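Side-chain contact in phosphodiesterase (Salpingoeca rosetta, PDB 7D7P), which belongs to the cyclic nucleotide phosphodiesterase family of the HD superfamily and holds a zinc and a magnesium ion side by side in a largely helical fold: residues W109-M114 and S145-H150. Sequence-based numbering, arbitrary orientation.
With ZN (zinc ion), chain G; MG (magnesium ion), chain H.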
loop_
_atom_site.group_PDB
_atom_site.type_symbol
_atom_site.label_atom_id
_atom_site.label_comp_id
_atom_site.label_asym_id
_atom_site.label_seq_id
_atom_site.Cartn_x
_atom_site.Cartn_y
_atom_site.Cartn_z
ATOM N N TRP A 109 -19.665 -23.272 10.325
ATOM C CA TRP A 109 -20.497 -22.737 11.401
ATOM C C TRP A 109 -19.717 -21.789 12.300
ATOM O O TRP A 109 -20.290 -20.837 12.842
ATOM C CB TRP A 109 -21.087 -23.887 12.217
ATOM C CG TRP A 109 -21.603 -23.515 13.587
ATOM C CD1 TRP A 109 -21.069 -23.881 14.790
ATOM C CD2 TRP A 109 -22.778 -22.748 13.889
ATOM N NE1 TRP A 109 -21.827 -23.382 15.819
ATOM C CE2 TRP A 109 -22.883 -22.683 15.294
ATOM C CE3 TRP A 109 -23.748 -22.111 13.111
ATOM C CZ2 TRP A 109 -23.913 -21.999 15.935
ATOM C CZ3 TRP A 109 -24.771 -21.431 13.750
ATOM C CH2 TRP A 109 -24.847 -21.382 15.148
ATOM N N ARG A 110 -18.417 -22.027 12.475
ATOM C CA ARG A 110 -17.629 -21.141 13.323
ATOM C C ARG A 110 -17.390 -19.791 12.657
ATOM O O ARG A 110 -17.295 -18.772 13.350
ATOM C CB ARG A 110 -16.311 -21.816 13.698
ATOM C CG ARG A 110 -16.472 -22.789 14.855
ATOM C CD ARG A 110 -15.223 -23.615 15.109
ATOM N NE ARG A 110 -15.303 -24.309 16.393
ATOM C CZ ARG A 110 -16.003 -25.420 16.605
ATOM N NH1 ARG A 110 -16.688 -25.978 15.615
ATOM N NH2 ARG A 110 -16.017 -25.977 17.808
ATOM N N HIS A 111 -17.305 -19.757 11.325
ATOM C CA HIS A 111 -17.241 -18.476 10.625
ATOM C C HIS A 111 -18.527 -17.680 10.826
ATOM O O HIS A 111 -18.488 -16.457 11.004
ATOM C CB HIS A 111 -16.979 -18.701 9.136
ATOM C CG HIS A 111 -17.110 -17.463 8.304
ATOM N ND1 HIS A 111 -16.360 -16.330 8.530
ATOM C CD2 HIS A 111 -17.905 -17.179 7.244
ATOM C CE1 HIS A 111 -16.685 -15.402 7.648
ATOM N NE2 HIS A 111 -17.621 -15.891 6.856
ATOM N N ALA A 112 -19.675 -18.361 10.798
ATOM C CA ALA A 112 -20.946 -17.681 11.028
ATOM C C ALA A 112 -20.998 -17.059 12.419
ATOM O O ALA A 112 -21.451 -15.919 12.579
ATOM C CB ALA A 112 -22.107 -18.656 10.836
ATOM N N VAL A 113 -20.542 -17.792 13.439
ATOM C CA VAL A 113 -20.547 -17.253 14.797
ATOM C C VAL A 113 -19.579 -16.081 14.909
ATOM O O VAL A 113 -19.854 -15.096 15.607
ATOM C CB VAL A 113 -20.218 -18.363 15.813
ATOM C CG1 VAL A 113 -20.208 -17.806 17.234
ATOM C CG2 VAL A 113 -21.215 -19.503 15.688
ATOM N N MET A 114 -18.436 -16.168 14.221
ATOM C CA MET A 114 -17.488 -15.057 14.197
ATOM C C MET A 114 -18.122 -13.795 13.625
ATOM O O MET A 114 -17.896 -12.691 14.132
ATOM C CB MET A 114 -16.251 -15.443 13.381
ATOM C CG MET A 114 -15.286 -16.365 14.104
ATOM S SD MET A 114 -14.319 -15.485 15.339
ATOM C CE MET A 114 -12.931 -14.908 14.359
ATOM N N SER A 145 -26.747 -16.235 9.288
ATOM C CA SER A 145 -27.278 -16.920 8.117
ATOM C C SER A 145 -26.557 -16.557 6.826
ATOM O O SER A 145 -26.921 -17.076 5.766
ATOM C CB SER A 145 -28.770 -16.597 7.961
ATOM O OG SER A 145 -29.504 -16.935 9.125
ATOM N N HIS A 146 -25.545 -15.689 6.885
ATOM C CA HIS A 146 -25.052 -15.039 5.673
ATOM C C HIS A 146 -24.296 -15.978 4.739
ATOM O O HIS A 146 -24.104 -15.631 3.571
ATOM C CB HIS A 146 -24.159 -13.853 6.039
ATOM C CG HIS A 146 -22.748 -14.236 6.350
ATOM N ND1 HIS A 146 -22.371 -14.763 7.566
ATOM C CD2 HIS A 146 -21.624 -14.180 5.599
ATOM C CE1 HIS A 146 -21.074 -15.009 7.553
ATOM N NE2 HIS A 146 -20.597 -14.663 6.372
ATOM N N ASP A 147 -23.857 -17.147 5.214
ATOM C CA ASP A 147 -23.092 -18.071 4.384
ATOM C C ASP A 147 -23.691 -19.473 4.403
ATOM O O ASP A 147 -22.963 -20.459 4.275
ATOM C CB ASP A 147 -21.628 -18.118 4.822
ATOM C CG ASP A 147 -20.740 -17.200 4.001
ATOM O OD1 ASP A 147 -21.136 -16.826 2.877
ATOM O OD2 ASP A 147 -19.640 -16.856 4.481
ATOM N N LEU A 148 -25.011 -19.574 4.555
ATOM C CA LEU A 148 -25.664 -20.874 4.692
ATOM C C LEU A 148 -25.404 -21.763 3.479
ATOM O O LEU A 148 -25.544 -21.327 2.331
ATOM C CB LEU A 148 -27.167 -20.685 4.884
ATOM C CG LEU A 148 -27.661 -20.358 6.293
ATOM C CD1 LEU A 148 -29.040 -19.731 6.216
ATOM C CD2 LEU A 148 -27.688 -21.609 7.156
ATOM N N ASP A 149 -25.027 -23.017 3.748
ATOM C CA ASP A 149 -24.828 -24.045 2.722
ATOM C C ASP A 149 -23.713 -23.678 1.745
ATOM O O ASP A 149 -23.729 -24.088 0.582
ATOM C CB ASP A 149 -26.131 -24.343 1.972
ATOM C CG ASP A 149 -26.074 -25.644 1.190
ATOM O OD1 ASP A 149 -25.485 -26.624 1.695
ATOM O OD2 ASP A 149 -26.617 -25.683 0.065
ATOM N N HIS A 150 -22.736 -22.901 2.206
ATOM C CA HIS A 150 -21.514 -22.706 1.437
ATOM C C HIS A 150 -20.792 -24.039 1.275
ATOM O O HIS A 150 -20.809 -24.883 2.177
ATOM C CB HIS A 150 -20.617 -21.691 2.150
ATOM C CG HIS A 150 -19.738 -20.896 1.234
ATOM N ND1 HIS A 150 -18.635 -21.435 0.608
ATOM C CD2 HIS A 150 -19.785 -19.595 0.860
ATOM C CE1 HIS A 150 -18.047 -20.504 -0.123
ATOM N NE2 HIS A 150 -18.725 -19.379 0.013
HETATM ZN ZN ZN G . -18.780 -14.954 5.167
HETATM MG MG MG H . -20.400 -15.249 1.591
HETATM O O HOH W 1 -22.335 -14.183 1.880
HETATM O O HOH W 2 -18.292 -16.065 1.475
HETATM O O HOH W 3 -19.698 -14.004 3.055
HETATM O O HOH W 4 -16.826 -15.218 3.840
HETATM O O HOH W 5 -20.800 -16.347 -0.082
#
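Ala-112, in the first turn of helix 109-126, and Asp-147, in the loop that follows helix 133-145, are the closest backbone positions of the two segments, their CA atoms 7.0 Å apart, and a type II beta turn, Asp-147 to His-150, follows. Between the segments sits a zinc ion, and no hydrogen bond joins them. His-111 reaches the metal with CG anti to its backbone N (chi1 171°), which sends the ring off the helix, and its NE2 binds zinc at 2.2 Å. From the loop, His-146 gives its NE2 to the same ion; the less usual placing of its CG between backbone N and carbonyl carbon (chi1 83°) swings the ring back towards the helix, where CE1 lies loosely beside CA of Ala-112. The two imidazoles meet obliquely, planes at 66°, and their NE2 atoms stand 3.3 Å apart because both are ligands of one ion. The outer nitrogens are held as well: ND1 of His-146 is hydrogen-bonded to Ala-143 O, and ND1 of His-111 finds its partner at His-262. Asp-147 OD2 lies in the plane of the His-111 ring, at its edge, and binds zinc at 2.2 Å. The other carboxylate oxygen, OD1, binds the magnesium ion, also at 2.2 Å, making this side chain a bridge between the metals. Water 3 forms a second bridge, 2.5 Å from zinc and 2.0 Å from magnesium, while water 1, another magnesium ligand, donates a hydrogen bond to His-146 O. With Asp-260 completing the protein ligands of zinc, the buried cluster of two histidines and two aspartates, with His-146 and Asp-147 adjacent in sequence, is the metal-binding centre characteristic of the HD phosphodiesterase superfamily.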